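Local coordinates for protein Alp7A (Bacillus subtilis, PDB 5EC0) that binds ADP and is an actin-like cytoskeletal protein that probably polymerises into filaments to segregate plasmids, at residues Glu248-Glu253 with Arg263-Phe268; Val58-Asp63 with Thr100-Thr105; Arg185-Lys190 with Arg362-Tyr367. All coordinates share one frame; numbering follows the deposited sequence.

Contact 1: residues Glu248-Glu253 with Arg263-Phe268. With ADP (adenosine-5'-diphosphate), chain D.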
loop_
_atom_site.group_PDB
_atom_site.type_symbol
_atom_site.label_atom_id
_atom_site.label_comp_id
_atom_site.label_asym_id
_atom_site.label_seq_id
_atom_site.Cartn_x
_atom_site.Cartn_y
_atom_site.Cartn_z
ATOM N N GLU A 248 -20.176 -1.693 -1.180
ATOM C CA GLU A 248 -21.184 -0.808 -0.623
ATOM C C GLU A 248 -22.522 -1.095 -1.290
ATOM O O GLU A 248 -23.580 -0.908 -0.687
ATOM C CB GLU A 248 -20.760 0.663 -0.783
ATOM C CG GLU A 248 -21.839 1.716 -0.505
ATOM C CD GLU A 248 -22.157 1.915 0.981
ATOM O OE1 GLU A 248 -21.681 1.120 1.823
ATOM O OE2 GLU A 248 -22.899 2.873 1.303
ATOM N N LYS A 249 -22.484 -1.577 -2.528
ATOM C CA LYS A 249 -23.724 -1.978 -3.181
ATOM C C LYS A 249 -24.219 -3.268 -2.546
ATOM O O LYS A 249 -25.421 -3.453 -2.340
ATOM C CB LYS A 249 -23.532 -2.150 -4.680
ATOM C CG LYS A 249 -24.788 -2.533 -5.423
ATOM C CD LYS A 249 -24.545 -2.529 -6.927
ATOM C CE LYS A 249 -25.847 -2.636 -7.716
ATOM N NZ LYS A 249 -26.525 -3.966 -7.589
ATOM N N LEU A 250 -23.276 -4.148 -2.223
ATOM C CA LEU A 250 -23.583 -5.401 -1.541
ATOM C C LEU A 250 -24.156 -5.141 -0.153
ATOM O O LEU A 250 -25.127 -5.787 0.270
ATOM C CB LEU A 250 -22.335 -6.273 -1.417
ATOM C CG LEU A 250 -22.550 -7.534 -0.575
ATOM C CD1 LEU A 250 -23.566 -8.439 -1.248
ATOM C CD2 LEU A 250 -21.237 -8.247 -0.346
ATOM N N ARG A 251 -23.546 -4.194 0.555
ATOM C CA ARG A 251 -23.995 -3.854 1.897
ATOM C C ARG A 251 -25.428 -3.332 1.858
ATOM O O ARG A 251 -26.292 -3.843 2.566
ATOM C CB ARG A 251 -23.071 -2.821 2.550
ATOM C CG ARG A 251 -23.439 -2.521 4.010
ATOM C CD ARG A 251 -22.538 -1.461 4.628
ATOM N NE ARG A 251 -22.744 -0.159 4.003
ATOM C CZ ARG A 251 -23.715 0.686 4.340
ATOM N NH1 ARG A 251 -24.575 0.373 5.302
ATOM N NH2 ARG A 251 -23.828 1.846 3.711
ATOM N N LYS A 252 -25.683 -2.338 1.015
ATOM C CA LYS A 252 -26.986 -1.678 1.008
ATOM C C LYS A 252 -28.090 -2.593 0.475
ATOM O O LYS A 252 -29.268 -2.394 0.779
ATOM C CB LYS A 252 -26.935 -0.376 0.196
ATOM C CG LYS A 252 -26.194 0.769 0.894
ATOM C CD LYS A 252 -26.349 2.090 0.146
ATOM C CE LYS A 252 -25.394 2.166 -1.042
ATOM N NZ LYS A 252 -25.398 3.511 -1.689
ATOM N N GLU A 253 -27.713 -3.600 -0.308
ATOM C CA GLU A 253 -28.708 -4.493 -0.891
ATOM C C GLU A 253 -28.965 -5.740 -0.052
ATOM O O GLU A 253 -30.116 -6.149 0.108
ATOM C CB GLU A 253 -28.295 -4.903 -2.307
ATOM C CG GLU A 253 -28.510 -3.811 -3.348
ATOM C CD GLU A 253 -28.084 -4.241 -4.737
ATOM O OE1 GLU A 253 -27.299 -5.208 -4.844
ATOM O OE2 GLU A 253 -28.535 -3.613 -5.722
ATOM N N ARG A 263 -16.716 0.262 5.342
ATOM C CA ARG A 263 -15.438 0.008 5.988
ATOM C C ARG A 263 -15.561 -1.177 6.941
ATOM O O ARG A 263 -14.672 -2.021 7.010
ATOM C CB ARG A 263 -14.959 1.258 6.724
ATOM C CG ARG A 263 -13.631 1.108 7.437
ATOM C CD ARG A 263 -13.407 2.276 8.392
ATOM N NE ARG A 263 -12.084 2.240 9.010
ATOM C CZ ARG A 263 -11.002 2.813 8.491
ATOM N NH1 ARG A 263 -11.085 3.464 7.336
ATOM N NH2 ARG A 263 -9.838 2.735 9.123
ATOM N N GLU A 264 -16.675 -1.236 7.665
ATOM C CA GLU A 264 -17.000 -2.390 8.504
ATOM C C GLU A 264 -17.067 -3.696 7.694
ATOM O O GLU A 264 -16.513 -4.724 8.088
ATOM C CB GLU A 264 -18.341 -2.171 9.219
ATOM C CG GLU A 264 -18.292 -1.239 10.424
ATOM C CD GLU A 264 -19.688 -0.866 10.924
ATOM O OE1 GLU A 264 -20.603 -1.721 10.865
ATOM O OE2 GLU A 264 -19.869 0.284 11.377
ATOM N N LEU A 265 -17.764 -3.662 6.569
ATOM C CA LEU A 265 -17.937 -4.876 5.770
ATOM C C LEU A 265 -16.591 -5.312 5.196
ATOM O O LEU A 265 -16.236 -6.491 5.212
ATOM C CB LEU A 265 -18.955 -4.639 4.663
ATOM C CG LEU A 265 -19.096 -5.725 3.599
ATOM C CD1 LEU A 265 -19.661 -7.002 4.214
ATOM C CD2 LEU A 265 -19.980 -5.213 2.474
ATOM N N GLU A 266 -15.841 -4.330 4.716
ATOM C CA GLU A 266 -14.477 -4.533 4.244
ATOM C C GLU A 266 -13.584 -5.178 5.310
ATOM O O GLU A 266 -12.846 -6.107 5.012
ATOM C CB GLU A 266 -13.897 -3.194 3.795
ATOM C CG GLU A 266 -12.452 -3.216 3.324
ATOM C CD GLU A 266 -11.909 -1.809 3.146
ATOM O OE1 GLU A 266 -12.221 -0.939 3.993
ATOM O OE2 GLU A 266 -11.189 -1.569 2.156
ATOM N N LYS A 267 -13.673 -4.701 6.551
ATOM C CA LYS A 267 -12.859 -5.241 7.640
ATOM C C LYS A 267 -13.262 -6.666 8.010
ATOM O O LYS A 267 -12.407 -7.524 8.199
ATOM C CB LYS A 267 -12.941 -4.349 8.880
ATOM C CG LYS A 267 -12.137 -4.880 10.061
ATOM C CD LYS A 267 -12.120 -3.901 11.232
ATOM C CE LYS A 267 -11.277 -4.430 12.391
ATOM N NZ LYS A 267 -11.161 -3.438 13.510
ATOM N N PHE A 268 -14.563 -6.907 8.134
ATOM C CA PHE A 268 -15.079 -8.253 8.367
ATOM C C PHE A 268 -14.621 -9.251 7.284
ATOM O O PHE A 268 -14.241 -10.379 7.593
ATOM C CB PHE A 268 -16.606 -8.213 8.439
ATOM C CG PHE A 268 -17.249 -9.564 8.564
ATOM C CD1 PHE A 268 -17.287 -10.216 9.785
ATOM C CD2 PHE A 268 -17.834 -10.177 7.462
ATOM C CE1 PHE A 268 -17.890 -11.464 9.912
ATOM C CE2 PHE A 268 -18.435 -11.416 7.578
ATOM C CZ PHE A 268 -18.464 -12.064 8.802
HETATM P PB ADP D . -5.886 0.414 -2.124
HETATM O O1B ADP D . -4.534 1.007 -1.747
HETATM O O2B ADP D . -6.493 0.911 -3.425
HETATM O O3B ADP D . -6.920 0.368 -1.024
HETATM P PA ADP D . -4.840 -2.180 -1.374
HETATM O O1A ADP D . -4.316 -1.465 -0.148
HETATM O O2A ADP D . -3.935 -3.116 -2.154
HETATM O O3A ADP D . -5.543 -1.145 -2.406
HETATM O "O5'" ADP D . -6.143 -3.008 -0.966
HETATM C "C5'" ADP D . -6.968 -2.645 0.134
HETATM C "C4'" ADP D . -7.820 -3.873 0.377
HETATM O "O4'" ADP D . -7.005 -4.859 1.004
HETATM C "C3'" ADP D . -8.988 -3.656 1.319
HETATM O "O3'" ADP D . -10.193 -3.451 0.582
HETATM C "C2'" ADP D . -9.083 -4.950 2.104
HETATM O "O2'" ADP D . -10.260 -5.636 1.678
HETATM C "C1'" ADP D . -7.851 -5.756 1.711
HETATM N N9 ADP D . -7.097 -6.321 2.853
HETATM C C8 ADP D . -6.678 -7.605 2.890
HETATM N N7 ADP D . -6.009 -7.867 4.034
HETATM C C5 ADP D . -5.980 -6.728 4.744
HETATM C C6 ADP D . -5.416 -6.352 6.055
HETATM N N6 ADP D . -4.752 -7.282 6.794
HETATM N N1 ADP D . -5.583 -5.074 6.461
HETATM C C2 ADP D . -6.255 -4.178 5.702
HETATM N N3 ADP D . -6.804 -4.443 4.490
HETATM C C4 ADP D . -6.700 -5.700 3.969
#
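The guanidinium of R251 is met at its edge and in its plane by E248 OE1, while the root of the same side chain, CB, rests against L265 of the facing helix. Helices 243-254 and 262-272, joined by a short connection, pack together as two neighbouring helices in the C-terminal part of this actin-like fold, and they illustrate how one buried arginine can pack its CB against an apolar neighbour while its guanidinium is held by an intrahelical salt bridge. L265 is the principal apolar residue from the second helix: its CD2 lies 3.9 Å from R251 CB and 4.3 Å from L250 CD2, and L247, L255 and F259 also pack on this leucine. Further out, the R251 chain bends at chi3 (67°), which turns the guanidinium back along its own helix. The salt bridge to E248 is side-on, NE to OE1 at 2.7 Å and NH2 to OE2 at 2.8 Å; both oxygens are met on the syn side but from out of the carboxylate plane (30° at OE1), so the two flat groups are not quite coplanar. Two such bonds would fix the rotation of both groups. The remaining nitrogen, NH1, reaches the backbone oxygen of F259 in the connection. One residue after L265, E266 belongs to the nucleotide pocket: its chain, extended beyond CG, carries the carboxylate out to the ribose of ADP, where OE2 accepts a hydrogen bond from O3' at 2.6 Å.

Contact 2: residues Val58-Asp63 with Thr100-Thr105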
loop_
_atom_site.group_PDB
_atom_site.type_symbol
_atom_site.label_atom_id
_atom_site.label_comp_id
_atom_site.label_asym_id
_atom_site.label_seq_id
_atom_site.Cartn_x
_atom_site.Cartn_y
_atom_site.Cartn_z
ATOM N N VAL A 58 -0.400 16.146 15.148
ATOM C CA VAL A 58 0.844 16.805 14.811
ATOM C C VAL A 58 0.595 18.174 14.211
ATOM O O VAL A 58 -0.510 18.478 13.782
ATOM C CB VAL A 58 1.668 15.982 13.807
ATOM C CG1 VAL A 58 2.018 14.610 14.382
ATOM C CG2 VAL A 58 0.909 15.852 12.481
ATOM N N SER A 59 1.632 18.999 14.174
ATOM C CA SER A 59 1.571 20.235 13.418
ATOM C C SER A 59 2.811 20.329 12.553
ATOM O O SER A 59 3.862 19.789 12.898
ATOM C CB SER A 59 1.473 21.451 14.331
ATOM O OG SER A 59 2.730 21.735 14.916
ATOM N N THR A 60 2.689 21.010 11.423
ATOM C CA THR A 60 3.842 21.246 10.590
ATOM C C THR A 60 3.628 22.567 9.861
ATOM O O THR A 60 2.498 23.053 9.763
ATOM C CB THR A 60 4.073 20.080 9.602
ATOM O OG1 THR A 60 5.357 20.223 8.988
ATOM C CG2 THR A 60 3.008 20.064 8.530
ATOM N N VAL A 61 4.712 23.165 9.382
ATOM C CA VAL A 61 4.610 24.455 8.714
ATOM C C VAL A 61 4.552 24.280 7.206
ATOM O O VAL A 61 5.458 23.730 6.596
ATOM C CB VAL A 61 5.781 25.374 9.079
ATOM C CG1 VAL A 61 5.862 26.539 8.099
ATOM C CG2 VAL A 61 5.639 25.862 10.525
ATOM N N ILE A 62 3.465 24.749 6.613
ATOM C CA ILE A 62 3.268 24.630 5.183
ATOM C C ILE A 62 3.023 26.005 4.602
ATOM O O ILE A 62 2.038 26.649 4.950
ATOM C CB ILE A 62 2.089 23.715 4.853
ATOM C CG1 ILE A 62 2.377 22.298 5.342
ATOM C CG2 ILE A 62 1.819 23.728 3.362
ATOM C CD1 ILE A 62 1.141 21.443 5.484
ATOM N N ASP A 63 3.926 26.450 3.729
ATOM C CA ASP A 63 3.868 27.794 3.150
ATOM C C ASP A 63 3.823 28.847 4.248
ATOM O O ASP A 63 2.999 29.771 4.216
ATOM C CB ASP A 63 2.664 27.934 2.211
ATOM C CG ASP A 63 2.681 26.907 1.085
ATOM O OD1 ASP A 63 3.783 26.450 0.707
ATOM O OD2 ASP A 63 1.596 26.540 0.588
ATOM N N THR A 100 1.240 12.508 6.410
ATOM C CA THR A 100 1.277 11.149 6.936
ATOM C C THR A 100 2.722 10.664 7.149
ATOM O O THR A 100 3.041 10.088 8.190
ATOM C CB THR A 100 0.532 10.180 6.018
ATOM O OG1 THR A 100 -0.744 10.737 5.688
ATOM C CG2 THR A 100 0.310 8.852 6.725
ATOM N N PHE A 101 3.599 10.933 6.183
ATOM C CA PHE A 101 5.007 10.560 6.300
ATOM C C PHE A 101 5.659 11.150 7.561
ATOM O O PHE A 101 6.394 10.459 8.271
ATOM C CB PHE A 101 5.762 10.994 5.033
ATOM C CG PHE A 101 7.201 11.349 5.259
ATOM C CD1 PHE A 101 8.165 10.362 5.411
ATOM C CD2 PHE A 101 7.605 12.691 5.275
ATOM C CE1 PHE A 101 9.517 10.699 5.597
ATOM C CE2 PHE A 101 8.952 13.040 5.452
ATOM C CZ PHE A 101 9.903 12.049 5.618
ATOM N N LEU A 102 5.372 12.418 7.838
ATOM C CA LEU A 102 5.972 13.114 8.980
ATOM C C LEU A 102 5.539 12.501 10.304
ATOM O O LEU A 102 6.361 12.265 11.199
ATOM C CB LEU A 102 5.609 14.597 8.965
ATOM C CG LEU A 102 6.164 15.485 7.860
ATOM C CD1 LEU A 102 5.607 16.911 7.999
ATOM C CD2 LEU A 102 7.700 15.491 7.879
ATOM N N ALA A 103 4.239 12.258 10.416
ATOM C CA ALA A 103 3.652 11.623 11.594
ATOM C C ALA A 103 4.163 10.188 11.765
ATOM O O ALA A 103 4.488 9.763 12.876
ATOM C CB ALA A 103 2.121 11.645 11.504
ATOM N N ALA A 104 4.236 9.450 10.658
ATOM C CA ALA A 104 4.789 8.098 10.677
ATOM C C ALA A 104 6.220 8.097 11.212
ATOM O O ALA A 104 6.549 7.326 12.111
ATOM C CB ALA A 104 4.741 7.463 9.271
ATOM N N THR A 105 7.062 8.961 10.649
ATOM C CA THR A 105 8.454 9.045 11.062
ATOM C C THR A 105 8.563 9.431 12.560
ATOM O O THR A 105 9.402 8.901 13.281
ATOM C CB THR A 105 9.225 10.072 10.208
ATOM O OG1 THR A 105 9.084 9.762 8.812
ATOM C CG2 THR A 105 10.702 10.085 10.596
#
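Strand 56-62 passes beside helix 95-112, nearest where the CA atoms of V58 and A103 stand 6.7 Å apart and more widely separated at T60 and L102, where the CA atoms are 8.6 Å apart. The pairing is a small example of a helix packed on a beta-sheet, with alternate strand residues, V58 and T60, pointing toward the helix. V58 offers a single branch, CG1, whose distance to the methyl of A103, CB, is 4.1 Å; the small alanine permits this close passage of the backbones. At the wider end a longer side chain spans the gap: L102, with CG anti to its carbonyl carbon (chi1 -67°), extends CD1 until it lies 3.5 Å from T60 OG1 and 3.9 Å from T60 CB. The two side chains cross at about a right angle, the leucine methyl lying nearest the hydroxyl oxygen and next to CB. T60 OG1 is itself hydrogen-bonded to the backbone oxygen of Q156 in the adjoining strand 153-159. L102 continues onto H155 and V157 of that strand, and A103 onto V71 of strand 65-71, so the helix spans several strands of one sheet. Inside the helix, T105 OG1 donates to F101 O at 2.8 Å, from the face of the carbonyl plane opposite to T105 N. Across the interface the contact is van der Waals, and the buried threonine hydroxyl is satisfied by the sheet, which lets a polar atom sit against a leucine methyl.

Contact 3: residues Arg185-Lys190 with Arg362-Tyr367. With ADP (adenosine-5'-diphosphate), chain D.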
loop_
_atom_site.group_PDB
_atom_site.type_symbol
_atom_site.label_atom_id
_atom_site.label_comp_id
_atom_site.label_asym_id
_atom_site.label_seq_id
_atom_site.Cartn_x
_atom_site.Cartn_y
_atom_site.Cartn_z
ATOM N N ARG A 185 7.524 -6.314 -9.150
ATOM C CA ARG A 185 8.158 -7.447 -9.803
ATOM C C ARG A 185 9.471 -7.747 -9.096
ATOM O O ARG A 185 9.931 -8.872 -9.133
ATOM C CB ARG A 185 8.362 -7.204 -11.314
ATOM C CG ARG A 185 9.457 -6.188 -11.658
ATOM C CD ARG A 185 9.370 -5.655 -13.087
ATOM N NE ARG A 185 10.357 -4.592 -13.273
ATOM C CZ ARG A 185 11.607 -4.753 -13.716
ATOM N NH1 ARG A 185 12.065 -5.949 -14.071
ATOM N NH2 ARG A 185 12.404 -3.697 -13.814
ATOM N N TRP A 186 10.052 -6.765 -8.407
ATOM C CA TRP A 186 11.318 -7.022 -7.731
ATOM C C TRP A 186 11.131 -7.925 -6.513
ATOM O O TRP A 186 12.058 -8.648 -6.135
ATOM C CB TRP A 186 12.013 -5.710 -7.353
ATOM C CG TRP A 186 12.578 -5.081 -8.581
ATOM C CD1 TRP A 186 12.081 -3.997 -9.256
ATOM C CD2 TRP A 186 13.712 -5.544 -9.348
ATOM N NE1 TRP A 186 12.843 -3.744 -10.368
ATOM C CE2 TRP A 186 13.851 -4.671 -10.444
ATOM C CE3 TRP A 186 14.623 -6.603 -9.187
ATOM C CZ2 TRP A 186 14.882 -4.817 -11.394
ATOM C CZ3 TRP A 186 15.648 -6.748 -10.126
ATOM C CH2 TRP A 186 15.768 -5.857 -11.219
ATOM N N ALA A 187 9.931 -7.928 -5.930
ATOM C CA ALA A 187 9.662 -8.804 -4.788
ATOM C C ALA A 187 9.470 -10.252 -5.247
ATOM O O ALA A 187 9.610 -11.174 -4.462
ATOM C CB ALA A 187 8.429 -8.317 -3.998
ATOM N N ILE A 188 9.164 -10.437 -6.528
ATOM C CA ILE A 188 9.108 -11.769 -7.137
ATOM C C ILE A 188 10.499 -12.227 -7.648
ATOM O O ILE A 188 10.867 -13.408 -7.564
ATOM C CB ILE A 188 8.102 -11.791 -8.321
ATOM C CG1 ILE A 188 6.715 -11.270 -7.889
ATOM C CG2 ILE A 188 8.048 -13.187 -8.979
ATOM C CD1 ILE A 188 6.057 -12.078 -6.746
ATOM N N LYS A 189 11.268 -11.287 -8.185
ATOM C CA LYS A 189 12.547 -11.614 -8.811
ATOM C C LYS A 189 13.615 -11.960 -7.778
ATOM O O LYS A 189 14.379 -12.914 -7.955
ATOM C CB LYS A 189 13.032 -10.452 -9.682
ATOM C CG LYS A 189 12.065 -10.057 -10.817
ATOM C CD LYS A 189 12.496 -8.751 -11.505
ATOM C CE LYS A 189 13.795 -8.903 -12.290
ATOM N NZ LYS A 189 13.658 -9.854 -13.455
ATOM N N LYS A 190 13.654 -11.174 -6.709
ATOM C CA LYS A 190 14.687 -11.271 -5.679
ATOM C C LYS A 190 14.111 -11.370 -4.265
ATOM O O LYS A 190 13.000 -10.889 -4.010
ATOM C CB LYS A 190 15.597 -10.041 -5.747
ATOM C CG LYS A 190 16.221 -9.772 -7.106
ATOM C CD LYS A 190 17.443 -10.617 -7.311
ATOM C CE LYS A 190 18.544 -9.850 -8.040
ATOM N NZ LYS A 190 19.796 -10.648 -8.027
ATOM N N ARG A 362 -0.794 -8.310 -0.537
ATOM C CA ARG A 362 -1.045 -6.945 -0.088
ATOM C C ARG A 362 0.252 -6.116 0.042
ATOM O O ARG A 362 0.241 -4.906 -0.155
ATOM C CB ARG A 362 -1.798 -6.935 1.241
ATOM C CG ARG A 362 -2.347 -5.569 1.586
ATOM C CD ARG A 362 -3.414 -5.634 2.718
ATOM N NE ARG A 362 -2.848 -5.990 4.023
ATOM C CZ ARG A 362 -2.472 -5.095 4.933
ATOM N NH1 ARG A 362 -2.612 -3.803 4.679
ATOM N NH2 ARG A 362 -1.969 -5.481 6.100
ATOM N N LEU A 363 1.367 -6.766 0.356
ATOM C CA LEU A 363 2.601 -6.036 0.627
ATOM C C LEU A 363 3.616 -6.073 -0.514
ATOM O O LEU A 363 4.728 -5.564 -0.358
ATOM C CB LEU A 363 3.261 -6.571 1.893
ATOM C CG LEU A 363 2.470 -6.442 3.203
ATOM C CD1 LEU A 363 3.351 -6.774 4.421
ATOM C CD2 LEU A 363 1.844 -5.072 3.340
ATOM N N LEU A 364 3.234 -6.642 -1.659
ATOM C CA LEU A 364 4.200 -6.898 -2.740
ATOM C C LEU A 364 4.879 -5.616 -3.271
ATOM O O LEU A 364 6.103 -5.595 -3.476
ATOM C CB LEU A 364 3.521 -7.649 -3.898
ATOM C CG LEU A 364 4.456 -8.520 -4.742
ATOM C CD1 LEU A 364 5.013 -9.670 -3.896
ATOM C CD2 LEU A 364 3.763 -9.066 -5.997
ATOM N N ASN A 365 4.100 -4.561 -3.506
ATOM C CA ASN A 365 4.681 -3.282 -3.946
ATOM C C ASN A 365 5.750 -2.785 -2.949
ATOM O O ASN A 365 6.893 -2.486 -3.335
ATOM C CB ASN A 365 3.591 -2.214 -4.123
ATOM C CG ASN A 365 2.857 -2.320 -5.465
ATOM O OD1 ASN A 365 3.457 -2.615 -6.497
ATOM N ND2 ASN A 365 1.550 -2.093 -5.441
ATOM N N LEU A 366 5.371 -2.717 -1.671
ATOM C CA LEU A 366 6.277 -2.321 -0.586
ATOM C C LEU A 366 7.555 -3.164 -0.566
ATOM O O LEU A 366 8.661 -2.649 -0.403
ATOM C CB LEU A 366 5.573 -2.445 0.761
ATOM C CG LEU A 366 6.303 -1.967 2.009
ATOM C CD1 LEU A 366 6.873 -0.601 1.784
ATOM C CD2 LEU A 366 5.326 -1.945 3.208
ATOM N N TYR A 367 7.371 -4.466 -0.734
ATOM C CA TYR A 367 8.457 -5.426 -0.720
ATOM C C TYR A 367 9.383 -5.224 -1.912
ATOM O O TYR A 367 10.594 -5.421 -1.809
ATOM C CB TYR A 367 7.898 -6.854 -0.711
ATOM C CG TYR A 367 7.518 -7.337 0.670
ATOM C CD1 TYR A 367 7.539 -6.469 1.757
ATOM C CD2 TYR A 367 7.170 -8.668 0.897
ATOM C CE1 TYR A 367 7.206 -6.906 3.028
ATOM C CE2 TYR A 367 6.852 -9.117 2.168
ATOM C CZ TYR A 367 6.868 -8.232 3.226
ATOM O OH TYR A 367 6.547 -8.669 4.488
HETATM P PB ADP D . -5.886 0.414 -2.124
HETATM O O1B ADP D . -4.534 1.007 -1.747
HETATM O O2B ADP D . -6.493 0.911 -3.425
HETATM O O3B ADP D . -6.920 0.368 -1.024
HETATM P PA ADP D . -4.840 -2.180 -1.374
HETATM O O1A ADP D . -4.316 -1.465 -0.148
HETATM O O2A ADP D . -3.935 -3.116 -2.154
HETATM O O3A ADP D . -5.543 -1.145 -2.406
HETATM O "O5'" ADP D . -6.143 -3.008 -0.966
HETATM C "C5'" ADP D . -6.968 -2.645 0.134
HETATM C "C4'" ADP D . -7.820 -3.873 0.377
HETATM O "O4'" ADP D . -7.005 -4.859 1.004
HETATM C "C3'" ADP D . -8.988 -3.656 1.319
HETATM O "O3'" ADP D . -10.193 -3.451 0.582
HETATM C "C2'" ADP D . -9.083 -4.950 2.104
HETATM O "O2'" ADP D . -10.260 -5.636 1.678
HETATM C "C1'" ADP D . -7.851 -5.756 1.711
HETATM N N9 ADP D . -7.097 -6.321 2.853
HETATM C C8 ADP D . -6.678 -7.605 2.890
HETATM N N7 ADP D . -6.009 -7.867 4.034
HETATM C C5 ADP D . -5.980 -6.728 4.744
HETATM C C6 ADP D . -5.416 -6.352 6.055
HETATM N N6 ADP D . -4.752 -7.282 6.794
HETATM N N1 ADP D . -5.583 -5.074 6.461
HETATM C C2 ADP D . -6.255 -4.178 5.702
HETATM N N3 ADP D . -6.804 -4.443 4.490
HETATM C C4 ADP D . -6.700 -5.700 3.969
#
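A187 sits at the centre of this interface, its methyl CB 3.6 Å from the Y367 CB and 3.7 Å from the L364 CD1. The same methyl also approaches the backbone oxygen of L364, so the short helix 185-189 lies close against the first turn of helix 364-386, with the A187 and Y367 CA atoms only 5.4 Å apart. Beside it, I188 and L364 cross at about a right angle, and I188 CD1 comes 3.9 Å from L364 CD2. L364 places its branches there with CG roughly anti to the backbone N (chi1 -153°, some way off the ideal), and L325 of strand 322-327 lies against both residues. The next shell surrounds the start of the long helix. L363 is at the N-cap position, and its CB lies over the centre of the Y367 ring. N365 uses its amide in two directions, OD1 to the backbone N of S181 and ND2 to D212 OD2, tying the turn both to the chain that leads into helix 185-189 and to strand 207-213. Just before the helix, R362 reaches the nucleotide: adenine C6 of ADP lies over one face of its guanidinium, offset toward the rim, with R362 NE 3.3 Å from that carbon. E25 pairs with R362 NH2. The chemistry is thus divided: tightly packed apolar groups join the two helices, while the charged R362, lying against the base and probably steadied by its carboxylate partner, contributes to the ADP pocket.

Overall arrangement
Along the chain contact 2 closes first, and contact 1 is then nested within the long loop closed by contact 3. The three lie well apart, with centres 28 to 32 Å from one another and no atoms touching. Contact 2 belongs to the large mixed sheet of the N-terminal half, where helix 95-112 packs, and lies away from the annotated sites. Contacts 1 and 3 stand on opposite sides of the chain's centre, yet both reach ADP, 263-268 through the ribose and 362-367 through the adenine. Their nearest atoms are about 9 Å apart, and the bound nucleotide spans the gap between segments distant in sequence, consistent with the nucleotide-binding cleft of actin-like proteins.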